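Udp-n-acetylglucosamine pyrophosphorylase (Trypanosoma brucei, PDB 4BQH) probably catalyses the transfer of UMP from UTP to N-acetylglucosamine 1-phosphate, giving UDP-N-acetylglucosamine and diphosphate. Local coordinates at residues 239-244 with 365-370; 275-280 with 359-364; 177-182 with 206-211; 302-307 with 405-410. One frame throughout, in Å; residues are numbered along the deposited sequence. Where two conformers were deposited one is given.

Contact 1 of 4, residues 239-244 with 365-370. With 9VU ((3S)-3-[2-(1,3-benzodioxol-5-yl)-2-oxidanylidene-ethyl]-4-bromanyl-5-methyl-3-oxidanyl-1H-indol-2-one), chain C.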
loop_
_atom_site.group_PDB
_atom_site.type_symbol
_atom_site.label_atom_id
_atom_site.label_comp_id
_atom_site.label_asym_id
_atom_site.label_seq_id
_atom_site.Cartn_x
_atom_site.Cartn_y
_atom_site.Cartn_z
ATOM N N GLY A 239 6.188 7.872 1.405
ATOM C CA GLY A 239 6.601 8.922 0.478
ATOM C C GLY A 239 7.841 8.507 -0.305
ATOM O O GLY A 239 8.114 9.066 -1.358
ATOM N N ALA A 240 8.548 7.475 0.179
ATOM C CA ALA A 240 9.699 6.912 -0.577
ATOM C C ALA A 240 9.369 6.416 -1.996
ATOM O O ALA A 240 10.291 6.208 -2.807
ATOM C CB ALA A 240 10.383 5.787 0.217
ATOM N N VAL A 241 8.082 6.203 -2.284
ATOM C CA VAL A 241 7.665 5.666 -3.585
ATOM C C VAL A 241 8.165 6.531 -4.723
ATOM O O VAL A 241 8.564 6.009 -5.758
ATOM C CB VAL A 241 6.123 5.442 -3.759
ATOM C CG1 VAL A 241 5.624 4.354 -2.818
ATOM C CG2 VAL A 241 5.307 6.718 -3.580
ATOM N N PHE A 242 8.136 7.853 -4.539
ATOM C CA PHE A 242 8.428 8.737 -5.676
ATOM C C PHE A 242 9.875 8.640 -6.142
ATOM O O PHE A 242 10.142 8.473 -7.343
ATOM C CB PHE A 242 8.018 10.177 -5.361
ATOM C CG PHE A 242 6.578 10.307 -5.015
ATOM C CD1 PHE A 242 5.586 10.122 -6.003
ATOM C CD2 PHE A 242 6.189 10.601 -3.725
ATOM C CE1 PHE A 242 4.252 10.222 -5.684
ATOM C CE2 PHE A 242 4.846 10.714 -3.398
ATOM C CZ PHE A 242 3.877 10.525 -4.383
ATOM N N ALA A 243 10.799 8.710 -5.190
ATOM C CA ALA A 243 12.226 8.525 -5.458
ATOM C C ALA A 243 12.516 7.127 -5.987
ATOM O O ALA A 243 13.317 6.953 -6.928
ATOM C CB ALA A 243 13.029 8.799 -4.185
ATOM N N ALA A 244 11.851 6.129 -5.413
ATOM C CA ALA A 244 12.077 4.759 -5.828
ATOM C C ALA A 244 11.656 4.525 -7.288
ATOM O O ALA A 244 12.389 3.878 -8.024
ATOM C CB ALA A 244 11.403 3.784 -4.867
ATOM N N HIS A 365 0.531 10.425 -14.395
ATOM C CA HIS A 365 0.877 11.850 -14.426
ATOM C C HIS A 365 1.145 12.386 -13.039
ATOM O O HIS A 365 2.152 13.090 -12.835
ATOM C CB HIS A 365 -0.235 12.685 -15.070
ATOM C CG HIS A 365 0.171 14.121 -15.371
ATOM N ND1 HIS A 365 -0.657 14.992 -15.974
ATOM C CD2 HIS A 365 1.373 14.799 -15.178
ATOM C CE1 HIS A 365 -0.035 16.184 -16.119
ATOM N NE2 HIS A 365 1.196 16.072 -15.626
ATOM N N PHE A 366 0.261 12.072 -12.079
ATOM C CA PHE A 366 0.522 12.506 -10.694
ATOM C C PHE A 366 1.823 11.916 -10.152
ATOM O O PHE A 366 2.592 12.625 -9.494
ATOM C CB PHE A 366 -0.644 12.196 -9.730
ATOM C CG PHE A 366 -0.347 12.599 -8.309
ATOM C CD1 PHE A 366 -0.411 13.932 -7.933
ATOM C CD2 PHE A 366 0.089 11.661 -7.367
ATOM C CE1 PHE A 366 -0.074 14.317 -6.636
ATOM C CE2 PHE A 366 0.385 12.056 -6.059
ATOM C CZ PHE A 366 0.295 13.382 -5.701
ATOM N N MET A 367 2.053 10.619 -10.382
ATOM C CA MET A 367 3.292 10.019 -9.867
ATOM C C MET A 367 4.517 10.766 -10.396
ATOM O O MET A 367 5.488 10.992 -9.664
ATOM C CB MET A 367 3.357 8.534 -10.196
ATOM C CG MET A 367 2.210 7.721 -9.586
ATOM S SD MET A 367 2.010 7.882 -7.806
ATOM C CE MET A 367 3.482 7.020 -7.222
ATOM N N SER A 368 4.480 11.106 -11.682
ATOM C CA SER A 368 5.547 11.885 -12.324
ATOM C C SER A 368 5.707 13.284 -11.734
ATOM O O SER A 368 6.811 13.723 -11.417
ATOM C CB SER A 368 5.254 12.015 -13.823
ATOM O OG SER A 368 5.246 10.744 -14.442
ATOM N N LEU A 369 4.606 14.008 -11.615
ATOM C CA LEU A 369 4.686 15.399 -11.199
ATOM C C LEU A 369 5.082 15.458 -9.731
ATOM O O LEU A 369 5.841 16.346 -9.334
ATOM C CB LEU A 369 3.325 16.100 -11.401
ATOM C CG LEU A 369 3.260 17.608 -11.072
ATOM C CD1 LEU A 369 2.269 18.303 -11.999
ATOM C CD2 LEU A 369 2.772 17.835 -9.655
ATOM N N ALA A 370 4.517 14.557 -8.927
ATOM C CA ALA A 370 4.787 14.542 -7.491
ATOM C C ALA A 370 6.255 14.270 -7.283
ATOM O O ALA A 370 6.888 14.903 -6.422
ATOM C CB ALA A 370 3.950 13.481 -6.770
HETATM O OAN 9VU C . 17.191 13.134 -1.922
HETATM C CAH 9VU C . 16.462 12.813 -2.880
HETATM N NAG 9VU C . 16.921 12.318 -4.033
HETATM C CAC 9VU C . 15.868 12.111 -4.870
HETATM C CAB 9VU C . 15.876 11.651 -6.125
HETATM C CAA 9VU C . 14.709 11.514 -6.893
HETATM C CAF 9VU C . 13.498 11.898 -6.305
HETATM C CAJ 9VU C . 12.276 11.782 -7.051
HETATM C CAE 9VU C . 13.541 12.380 -4.977
HETATM BR BRA 9VU C . 11.869 12.826 -4.194
HETATM C CAD 9VU C . 14.702 12.484 -4.272
HETATM C CAI 9VU C . 15.049 12.954 -2.956
HETATM O OAL 9VU C . 14.787 14.357 -2.857
HETATM C CAM 9VU C . 14.252 12.328 -1.780
HETATM C CAO 9VU C . 14.548 10.830 -1.559
HETATM O OAP 9VU C . 15.488 10.324 -2.190
HETATM C CAQ 9VU C . 13.761 10.123 -0.602
HETATM C CAV 9VU C . 12.558 10.621 -0.097
HETATM C CAU 9VU C . 11.838 9.942 0.814
HETATM O OAY 9VU C . 10.648 10.283 1.390
HETATM C CAX 9VU C . 10.567 9.414 2.553
HETATM O OAW 9VU C . 11.315 8.259 2.155
HETATM C CAT 9VU C . 12.226 8.746 1.256
HETATM C CAS 9VU C . 13.364 8.193 0.805
HETATM C CAR 9VU C . 14.146 8.860 -0.137
#
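The F242 ring meets A370 CB over one face, with CB 3.9 Å from the ring centroid and 30° off the normal. V241 CG2, from the same helix as F242, covers the opposite face over its centre. A370 CB also lies over a face of F366, toward the rim. The methyl thus lies against a face of each of two phenyl rings, in the corner they form. F366 itself reaches F242 obliquely, CE2 to CZ at 4.2 Å.

M367 comes in obliquely too, on the V241 side of the F242 plane. Its chain bends at chi2 (-55°) and chi3 (-70°), and this turns CE to within 3.6 Å of F242 CE1. M367 SD lies 5.1 Å from the centroid of the F242 ring, an oblique Met-aromatic contact. M367 CE also touches V241 CG2 at 4.1 Å. No hydrogen bond crosses the contact. L403 and L406 close in on F242 from a loop.

The other side of segment 239-244 faces the inhibitor. A240 CB is 3.3 Å from OAW of the benzodioxole in 9VU, and A243 CB is 3.5 Å from OAP, the ketone oxygen of 9VU. 9VU is held by hydrogen bonds to G48 O and D50 N. The contact is apolar helix-to-helix packing in a GT-A type domain, and it lies directly behind one wall of the inhibitor pocket.

Contact 2 of 4, residues 275-280 with 359-364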
loop_
_atom_site.group_PDB
_atom_site.type_symbol
_atom_site.label_atom_id
_atom_site.label_comp_id
_atom_site.label_asym_id
_atom_site.label_seq_id
_atom_site.Cartn_x
_atom_site.Cartn_y
_atom_site.Cartn_z
ATOM N N TYR A 275 -2.898 4.257 -14.264
ATOM C CA TYR A 275 -3.078 4.416 -12.805
ATOM C C TYR A 275 -2.247 3.419 -12.040
ATOM O O TYR A 275 -2.078 2.284 -12.480
ATOM C CB TYR A 275 -4.534 4.226 -12.374
ATOM C CG TYR A 275 -5.451 5.217 -13.041
ATOM C CD1 TYR A 275 -5.664 6.481 -12.492
ATOM C CD2 TYR A 275 -6.055 4.890 -14.253
ATOM C CE1 TYR A 275 -6.517 7.402 -13.144
ATOM C CE2 TYR A 275 -6.871 5.782 -14.917
ATOM C CZ TYR A 275 -7.113 7.024 -14.363
ATOM O OH TYR A 275 -7.947 7.887 -15.068
ATOM N N VAL A 276 -1.785 3.840 -10.867
ATOM C CA VAL A 276 -1.019 3.005 -9.951
ATOM C C VAL A 276 -1.803 2.958 -8.640
ATOM O O VAL A 276 -2.029 4.008 -8.016
ATOM C CB VAL A 276 0.383 3.614 -9.690
ATOM C CG1 VAL A 276 1.198 2.704 -8.762
ATOM C CG2 VAL A 276 1.165 3.812 -10.988
ATOM N N GLN A 277 -2.250 1.760 -8.257
ATOM C CA GLN A 277 -2.869 1.585 -6.949
ATOM C C GLN A 277 -1.766 1.222 -5.961
ATOM O O GLN A 277 -0.907 0.401 -6.279
ATOM C CB GLN A 277 -3.897 0.470 -6.994
ATOM C CG GLN A 277 -4.614 0.311 -5.642
ATOM C CD GLN A 277 -5.675 -0.796 -5.645
ATOM O OE1 GLN A 277 -5.912 -1.440 -6.660
ATOM N NE2 GLN A 277 -6.302 -1.023 -4.491
ATOM N N ILE A 278 -1.765 1.849 -4.791
ATOM C CA ILE A 278 -0.666 1.661 -3.837
ATOM C C ILE A 278 -1.236 1.100 -2.552
ATOM O O ILE A 278 -2.245 1.599 -2.047
ATOM C CB ILE A 278 0.057 2.988 -3.537
ATOM C CG1 ILE A 278 0.614 3.565 -4.849
ATOM C CG2 ILE A 278 1.192 2.773 -2.530
ATOM C CD1 ILE A 278 0.848 5.041 -4.816
ATOM N N GLY A 279 -0.589 0.071 -2.022
ATOM C CA GLY A 279 -1.034 -0.495 -0.735
ATOM C C GLY A 279 0.072 -1.186 0.008
ATOM O O GLY A 279 1.076 -1.576 -0.587
ATOM N N ASN A 280 -0.097 -1.313 1.330
ATOM C CA ASN A 280 0.896 -1.998 2.139
ATOM C C ASN A 280 0.639 -3.516 2.159
ATOM O O ASN A 280 -0.508 -3.949 2.276
ATOM C CB ASN A 280 0.817 -1.464 3.573
ATOM C CG ASN A 280 2.058 -1.789 4.388
ATOM O OD1 ASN A 280 2.463 -2.950 4.554
ATOM N ND2 ASN A 280 2.669 -0.734 4.927
ATOM N N SER A 359 -4.378 3.649 1.479
ATOM C CA SER A 359 -4.747 2.953 0.268
ATOM C C SER A 359 -5.093 4.030 -0.769
ATOM O O SER A 359 -6.072 4.760 -0.595
ATOM C CB SER A 359 -5.955 2.067 0.536
ATOM O OG SER A 359 -6.345 1.421 -0.660
ATOM N N ASN A 360 -4.277 4.136 -1.817
ATOM C CA ASN A 360 -4.370 5.247 -2.771
ATOM C C ASN A 360 -4.378 4.762 -4.205
ATOM O O ASN A 360 -3.824 3.707 -4.525
ATOM C CB ASN A 360 -3.187 6.230 -2.671
ATOM C CG ASN A 360 -2.920 6.749 -1.267
ATOM O OD1 ASN A 360 -3.821 6.953 -0.436
ATOM N ND2 ASN A 360 -1.674 7.045 -1.029
ATOM N N LEU A 361 -5.003 5.551 -5.070
ATOM C CA LEU A 361 -4.921 5.286 -6.500
ATOM C C LEU A 361 -4.481 6.581 -7.157
ATOM O O LEU A 361 -5.147 7.602 -7.020
ATOM C CB LEU A 361 -6.288 4.823 -7.015
ATOM C CG LEU A 361 -6.328 4.419 -8.483
ATOM C CD1 LEU A 361 -5.574 3.123 -8.717
ATOM C CD2 LEU A 361 -7.761 4.200 -8.892
ATOM N N CYS A 362 -3.348 6.560 -7.854
ATOM C CA CYS A 362 -2.812 7.781 -8.424
ATOM C C CYS A 362 -2.629 7.629 -9.923
ATOM O O CYS A 362 -2.226 6.562 -10.382
ATOM C CB CYS A 362 -1.450 8.085 -7.818
ATOM S SG CYS A 362 -1.530 8.363 -6.035
ATOM N N SER A 363 -2.887 8.703 -10.675
ATOM C CA SER A 363 -2.552 8.690 -12.098
ATOM C C SER A 363 -1.030 8.608 -12.275
ATOM O O SER A 363 -0.245 9.045 -11.419
ATOM C CB SER A 363 -3.069 9.954 -12.803
ATOM O OG SER A 363 -2.356 11.103 -12.368
ATOM N N LEU A 364 -0.605 8.096 -13.412
ATOM C CA LEU A 364 0.822 8.098 -13.697
ATOM C C LEU A 364 1.346 9.532 -13.843
ATOM O O LEU A 364 2.458 9.832 -13.420
ATOM C CB LEU A 364 1.147 7.254 -14.941
ATOM C CG LEU A 364 2.629 6.835 -14.969
ATOM C CD1 LEU A 364 2.957 5.807 -13.891
ATOM C CD2 LEU A 364 3.001 6.257 -16.326
HETATM O O HOH W 1 -4.534 0.130 -2.192
#
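Y275 forms a non-hydrogen-bonded antiparallel pair with S363. Y275 CD1 comes obliquely to S363 CA at 3.8 Å, and Y275 CB meets L361 CD1. S363 is the N-cap of helix 364-374: its OG bonds F366 N and also H303 ND1.

V276 pairs with C362 through two nearly straight bonds. V276 N reaches C362 O at 2.8 Å (171°), and C362 N returns to V276 O at 2.9 Å. On the same face V276 CG2 touches L364 CD1 at 4.0 Å. This strand is an inner one of the GT-A type sheet: strand 114-119 runs parallel along its other edge, and strand 359-363 is antiparallel to it here.

Q277 sits opposite L361, whose CD1 packs on Q277 CB at 3.6 Å. The Q277 chain is fully extended, with CG anti to the backbone N (chi1 -177°). This carries NE2 out to N287 O and to a water.

I278 N donates to N360 O at 2.8 Å, while N360 N gives I278 O a longer bond, 3.3 Å. The water also donates to I278 O and bonds S359 OG. I278 CD1 and C362 SG lie on the face covered by M367.

Contact 3 of 4, residues 177-182 with 206-211. With SO4 (sulfate ion), chain D.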
loop_
_atom_site.group_PDB
_atom_site.type_symbol
_atom_site.label_atom_id
_atom_site.label_comp_id
_atom_site.label_asym_id
_atom_site.label_seq_id
_atom_site.Cartn_x
_atom_site.Cartn_y
_atom_site.Cartn_z
ATOM N N LEU A 177 4.296 -4.042 -8.958
ATOM C CA LEU A 177 5.512 -3.314 -8.598
ATOM C C LEU A 177 5.769 -3.621 -7.138
ATOM O O LEU A 177 4.933 -3.290 -6.282
ATOM C CB LEU A 177 5.274 -1.808 -8.784
ATOM C CG LEU A 177 4.490 -1.336 -10.012
ATOM C CD1 LEU A 177 4.412 0.191 -9.990
ATOM C CD2 LEU A 177 5.166 -1.857 -11.273
ATOM N N VAL A 178 6.881 -4.295 -6.853
ATOM C CA VAL A 178 7.161 -4.718 -5.484
ATOM C C VAL A 178 8.261 -3.799 -4.929
ATOM O O VAL A 178 9.407 -3.870 -5.376
ATOM C CB VAL A 178 7.617 -6.198 -5.454
ATOM C CG1 VAL A 178 7.933 -6.639 -4.023
ATOM C CG2 VAL A 178 6.526 -7.065 -6.053
ATOM N N MET A 179 7.898 -2.919 -3.995
ATOM C CA MET A 179 8.858 -1.938 -3.504
ATOM C C MET A 179 9.599 -2.474 -2.289
ATOM O O MET A 179 9.106 -2.460 -1.167
ATOM C CB MET A 179 8.228 -0.564 -3.209
ATOM C CG MET A 179 9.350 0.475 -3.050
ATOM S SD MET A 179 8.699 2.141 -2.812
ATOM C CE MET A 179 8.266 2.075 -1.090
ATOM N N THR A 180 10.805 -2.947 -2.546
ATOM C CA THR A 180 11.593 -3.647 -1.542
ATOM C C THR A 180 12.407 -2.618 -0.741
ATOM O O THR A 180 12.333 -1.417 -0.989
ATOM C CB THR A 180 12.538 -4.617 -2.248
ATOM O OG1 THR A 180 13.278 -3.887 -3.238
ATOM C CG2 THR A 180 11.733 -5.735 -2.946
ATOM N N SER A 181 13.191 -3.104 0.215
ATOM C CA SER A 181 14.292 -2.313 0.754
ATOM C C SER A 181 15.599 -2.734 0.083
ATOM O O SER A 181 15.689 -3.823 -0.511
ATOM C CB SER A 181 14.403 -2.490 2.274
ATOM O OG SER A 181 14.854 -3.799 2.624
ATOM N N GLY A 182 16.619 -1.881 0.187
ATOM C CA GLY A 182 17.942 -2.243 -0.303
ATOM C C GLY A 182 18.379 -3.568 0.297
ATOM O O GLY A 182 18.890 -4.451 -0.402
ATOM N N HIS A 206 7.844 -6.344 -11.147
ATOM C CA HIS A 206 8.957 -5.403 -11.188
ATOM C C HIS A 206 9.392 -5.138 -9.787
ATOM O O HIS A 206 8.631 -4.568 -8.999
ATOM C CB HIS A 206 8.520 -4.092 -11.864
ATOM C CG HIS A 206 7.843 -4.290 -13.210
ATOM N ND1 HIS A 206 8.508 -4.200 -14.370
ATOM C CD2 HIS A 206 6.522 -4.590 -13.541
ATOM C CE1 HIS A 206 7.665 -4.431 -15.407
ATOM N NE2 HIS A 206 6.446 -4.675 -14.899
ATOM N N PHE A 207 10.603 -5.551 -9.446
ATOM C CA PHE A 207 11.141 -5.288 -8.109
ATOM C C PHE A 207 11.958 -4.007 -8.138
ATOM O O PHE A 207 12.783 -3.806 -9.025
ATOM C CB PHE A 207 12.038 -6.438 -7.663
ATOM C CG PHE A 207 11.335 -7.751 -7.597
ATOM C CD1 PHE A 207 10.590 -8.108 -6.476
ATOM C CD2 PHE A 207 11.414 -8.633 -8.676
ATOM C CE1 PHE A 207 9.931 -9.338 -6.445
ATOM C CE2 PHE A 207 10.773 -9.851 -8.650
ATOM C CZ PHE A 207 10.025 -10.202 -7.527
ATOM N N PHE A 208 11.734 -3.130 -7.172
ATOM C CA PHE A 208 12.462 -1.874 -7.132
ATOM C C PHE A 208 12.677 -1.450 -5.696
ATOM O O PHE A 208 11.727 -1.374 -4.926
ATOM C CB PHE A 208 11.778 -0.776 -7.994
ATOM C CG PHE A 208 10.460 -0.264 -7.464
ATOM C CD1 PHE A 208 9.323 -1.100 -7.366
ATOM C CD2 PHE A 208 10.335 1.085 -7.112
ATOM C CE1 PHE A 208 8.112 -0.594 -6.890
ATOM C CE2 PHE A 208 9.121 1.605 -6.652
ATOM C CZ PHE A 208 8.013 0.761 -6.543
ATOM N N ALA A 209 13.927 -1.168 -5.346
ATOM C CA ALA A 209 14.253 -0.849 -3.951
ATOM C C ALA A 209 14.076 0.618 -3.651
ATOM O O ALA A 209 14.453 1.491 -4.462
ATOM C CB ALA A 209 15.687 -1.250 -3.645
ATOM N N GLN A 210 13.516 0.885 -2.480
ATOM C CA GLN A 210 13.410 2.246 -1.970
ATOM C C GLN A 210 14.717 2.605 -1.305
ATOM O O GLN A 210 15.575 1.729 -1.055
ATOM C CB GLN A 210 12.272 2.345 -0.939
ATOM C CG GLN A 210 12.435 1.460 0.287
ATOM C CD GLN A 210 11.133 1.357 1.034
ATOM O OE1 GLN A 210 10.741 2.291 1.751
ATOM N NE2 GLN A 210 10.400 0.273 0.789
ATOM N N SER A 211 14.842 3.881 -0.977
ATOM C CA SER A 211 15.969 4.359 -0.187
ATOM C C SER A 211 15.568 4.669 1.238
ATOM O O SER A 211 14.471 5.143 1.507
ATOM C CB SER A 211 16.590 5.573 -0.859
ATOM O OG SER A 211 17.159 5.130 -2.094
HETATM S S SO4 D . 11.788 -3.234 -15.519
HETATM O O1 SO4 D . 11.330 -3.850 -14.258
HETATM O O2 SO4 D . 12.922 -2.303 -15.273
HETATM O O3 SO4 D . 10.666 -2.486 -16.117
HETATM O O4 SO4 D . 12.304 -4.297 -16.420
HETATM O O HOH W 2 16.779 0.727 1.529
#
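M179 CB starts over one face of the F208 ring, 3.6 Å from CZ. M179 CG follows over the same face, offset toward the rim, 4.0 Å from the F208 centroid and 21° off the normal. M179 SD passes beyond it as an oblique Met-aromatic contact, 3.9 Å from F208 CE2. A bend at chi3 (79°) turns M179 CE onto the amide of Q210, 3.4 Å from NE2. F208 CG sits between its backbone N and carbonyl carbon (chi1 69°), which turns the ring toward M179. L177 CB touches F208 CE1 as well.

Strands 175-180 and 205-209 lie side by side and parallel, joined by helix 185-194 in a beta-alpha-beta crossover. V178 N bonds H206 O, and F208 N bonds V178 O. On the helix side V178 CB packs on F207 CD1 at 3.7 Å, and T180 OG1 bonds D185.

Q210 N reaches T180 O at 3.0 Å and Q210 NE2 reaches it at 3.1 Å, from opposite faces of the carbonyl plane. T180 O lies in the plane of the Q210 amide.

H206 ND1 donates to sulfate O1 at 2.8 Å. H206 NE2 bonds Q175. R249 and H267 also bond the sulfate, which probably comes from the crystallisation liquor.

Contact 4 of 4, residues 302-307 with 405-410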
loop_
_atom_site.group_PDB
_atom_site.type_symbol
_atom_site.label_atom_id
_atom_site.label_comp_id
_atom_site.label_asym_id
_atom_site.label_seq_id
_atom_site.Cartn_x
_atom_site.Cartn_y
_atom_site.Cartn_z
ATOM N N ALA A 302 -10.017 11.926 -11.778
ATOM C CA ALA A 302 -9.164 12.183 -10.619
ATOM C C ALA A 302 -7.714 11.805 -10.922
ATOM O O ALA A 302 -7.450 10.843 -11.680
ATOM C CB ALA A 302 -9.676 11.400 -9.423
ATOM N N HIS A 303 -6.790 12.581 -10.368
ATOM C CA HIS A 303 -5.362 12.229 -10.370
ATOM C C HIS A 303 -4.963 11.519 -9.085
ATOM O O HIS A 303 -3.992 10.766 -9.052
ATOM C CB HIS A 303 -4.521 13.475 -10.594
ATOM C CG HIS A 303 -4.536 13.949 -12.028
ATOM N ND1 HIS A 303 -3.880 13.291 -13.020
ATOM C CD2 HIS A 303 -5.165 15.050 -12.623
ATOM C CE1 HIS A 303 -4.092 13.932 -14.201
ATOM N NE2 HIS A 303 -4.867 15.024 -13.953
ATOM N N VAL A 304 -5.715 11.759 -8.013
ATOM C CA VAL A 304 -5.539 11.015 -6.744
ATOM C C VAL A 304 -6.910 10.635 -6.201
ATOM O O VAL A 304 -7.775 11.512 -6.072
ATOM C CB VAL A 304 -4.811 11.857 -5.671
ATOM C CG1 VAL A 304 -4.844 11.127 -4.309
ATOM C CG2 VAL A 304 -3.373 12.125 -6.095
ATOM N N VAL A 305 -7.102 9.353 -5.868
ATOM C CA VAL A 305 -8.248 8.935 -5.065
ATOM C C VAL A 305 -7.696 8.250 -3.829
ATOM O O VAL A 305 -6.789 7.415 -3.944
ATOM C CB VAL A 305 -9.175 7.944 -5.807
ATOM C CG1 VAL A 305 -10.417 7.692 -4.978
ATOM C CG2 VAL A 305 -9.595 8.513 -7.164
ATOM N N VAL A 306 -8.202 8.641 -2.652
ATOM C CA VAL A 306 -7.820 7.962 -1.414
ATOM C C VAL A 306 -8.994 7.165 -0.871
ATOM O O VAL A 306 -10.183 7.597 -0.945
ATOM C CB VAL A 306 -7.299 8.933 -0.326
ATOM C CG1 VAL A 306 -6.075 9.693 -0.862
ATOM C CG2 VAL A 306 -8.392 9.911 0.101
ATOM N N LYS A 307 -8.677 5.990 -0.334
ATOM C CA LYS A 307 -9.689 5.276 0.442
ATOM C C LYS A 307 -9.580 5.641 1.908
ATOM O O LYS A 307 -8.484 5.737 2.457
ATOM C CB LYS A 307 -9.522 3.761 0.318
ATOM C CG LYS A 307 -10.192 3.208 -0.921
ATOM C CD LYS A 307 -10.062 1.686 -0.889
ATOM C CE LYS A 307 -10.771 1.081 -2.084
ATOM N NZ LYS A 307 -10.421 -0.370 -2.227
ATOM N N ASP A 405 1.659 13.742 1.825
ATOM C CA ASP A 405 2.356 15.034 1.873
ATOM C C ASP A 405 2.406 15.669 0.485
ATOM O O ASP A 405 2.605 16.883 0.358
ATOM C CB ASP A 405 3.788 14.836 2.398
ATOM C CG ASP A 405 3.831 14.576 3.900
ATOM O OD1 ASP A 405 3.201 15.341 4.684
ATOM O OD2 ASP A 405 4.544 13.640 4.310
ATOM N N LEU A 406 2.261 14.842 -0.554
ATOM C CA LEU A 406 2.325 15.357 -1.920
ATOM C C LEU A 406 0.952 15.662 -2.528
ATOM O O LEU A 406 0.880 16.166 -3.663
ATOM C CB LEU A 406 3.095 14.384 -2.827
ATOM C CG LEU A 406 4.629 14.328 -2.623
ATOM C CD1 LEU A 406 5.332 15.649 -2.885
ATOM C CD2 LEU A 406 4.931 13.850 -1.223
ATOM N N PHE A 407 -0.130 15.355 -1.819
ATOM C CA PHE A 407 -1.442 15.550 -2.447
ATOM C C PHE A 407 -1.763 17.027 -2.683
ATOM O O PHE A 407 -2.620 17.347 -3.502
ATOM C CB PHE A 407 -2.578 14.903 -1.643
ATOM C CG PHE A 407 -2.468 13.403 -1.535
ATOM C CD1 PHE A 407 -1.751 12.674 -2.465
ATOM C CD2 PHE A 407 -3.153 12.729 -0.519
ATOM C CE1 PHE A 407 -1.667 11.276 -2.361
ATOM C CE2 PHE A 407 -3.071 11.348 -0.399
ATOM C CZ PHE A 407 -2.323 10.633 -1.319
ATOM N N ARG A 408 -1.087 17.917 -1.955
ATOM C CA ARG A 408 -1.249 19.365 -2.172
ATOM C C ARG A 408 -0.935 19.792 -3.619
ATOM O O ARG A 408 -1.358 20.866 -4.046
ATOM C CB ARG A 408 -0.345 20.130 -1.203
ATOM C CG ARG A 408 1.123 19.920 -1.467
ATOM C CD ARG A 408 1.924 21.070 -0.892
ATOM N NE ARG A 408 2.481 20.734 0.396
ATOM C CZ ARG A 408 3.238 21.569 1.110
ATOM N NH1 ARG A 408 3.529 22.786 0.647
ATOM N NH2 ARG A 408 3.699 21.187 2.283
ATOM N N PHE A 409 -0.200 18.948 -4.356
ATOM C CA PHE A 409 0.187 19.247 -5.738
ATOM C C PHE A 409 -0.766 18.706 -6.789
ATOM O O PHE A 409 -0.544 18.929 -7.994
ATOM C CB PHE A 409 1.611 18.737 -6.024
ATOM C CG PHE A 409 2.635 19.320 -5.104
ATOM C CD1 PHE A 409 2.956 20.680 -5.174
ATOM C CD2 PHE A 409 3.271 18.522 -4.161
ATOM C CE1 PHE A 409 3.903 21.228 -4.309
ATOM C CE2 PHE A 409 4.205 19.052 -3.275
ATOM C CZ PHE A 409 4.534 20.418 -3.366
ATOM N N VAL A 410 -1.821 18.013 -6.354
ATOM C CA VAL A 410 -2.646 17.222 -7.281
ATOM C C VAL A 410 -3.236 18.022 -8.444
ATOM O O VAL A 410 -3.271 17.534 -9.570
ATOM C CB VAL A 410 -3.761 16.468 -6.538
ATOM C CG1 VAL A 410 -4.765 17.454 -5.915
ATOM C CG2 VAL A 410 -4.438 15.450 -7.458
#
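The extended backbone of 304-307 faces a coiled, irregular segment 405-410, nearest at H303 and V410 with CA atoms 6.5 Å apart, and no hydrogen bond joins them. Bonds within 405-410, F409 N to L406 O and V410 N to F407 O, keep it tightly turned.

V304 and V306 point to the same side of the strand, and both meet the F407 ring. V304 CG1 stands over one face of the F407 ring, 3.9 Å from its centroid and 16° off the normal. V306 CG1 comes in obliquely to F407 CE2 at 3.5 Å. V410 reaches across with CG2, which its chi1 of 65° sets anti to the backbone N. V410 CG2 touches both V304 CG2 and H303 CB, each at 3.7 Å. F366 of helix 364-374 packs on both V304 and F407.

H303 takes part through CB. Its ring is held by D414 as well as by the S363 bond, and this probably fixes the ring rotation.

V305 points the other way, onto helix 291-300. Strand 304-309 lies between strands 359-363 and 423-427. The contact is thus sheet-face packing in a GT-A type fold, where, at strand 304-309, this loop and helix 364-374 pack on one face of the mixed sheet and helix 291-300 on the other.

Overall arrangement
All four contacts lie in one GT-A type domain. Contacts 2, 3 and 4 reach the same mixed sheet, and contact 1 packs on it. Contact 3 closes first along the chain. Contact 2 is nested within the loop closed by contact 1, and contact 4 crosses both. The centres of contacts 1, 2 and 4 are 10 to 11 Å apart. Helix 364-374, which follows directly on strand 359-363, links them. Contact 3 is about 14 Å from contact 1 and 22 Å from contact 4, centre to centre. M179 and F208 pack against helix 241-246, so apolar packing connects the sheet with helix 241-246, which carries part of the wall of the inhibitor pocket.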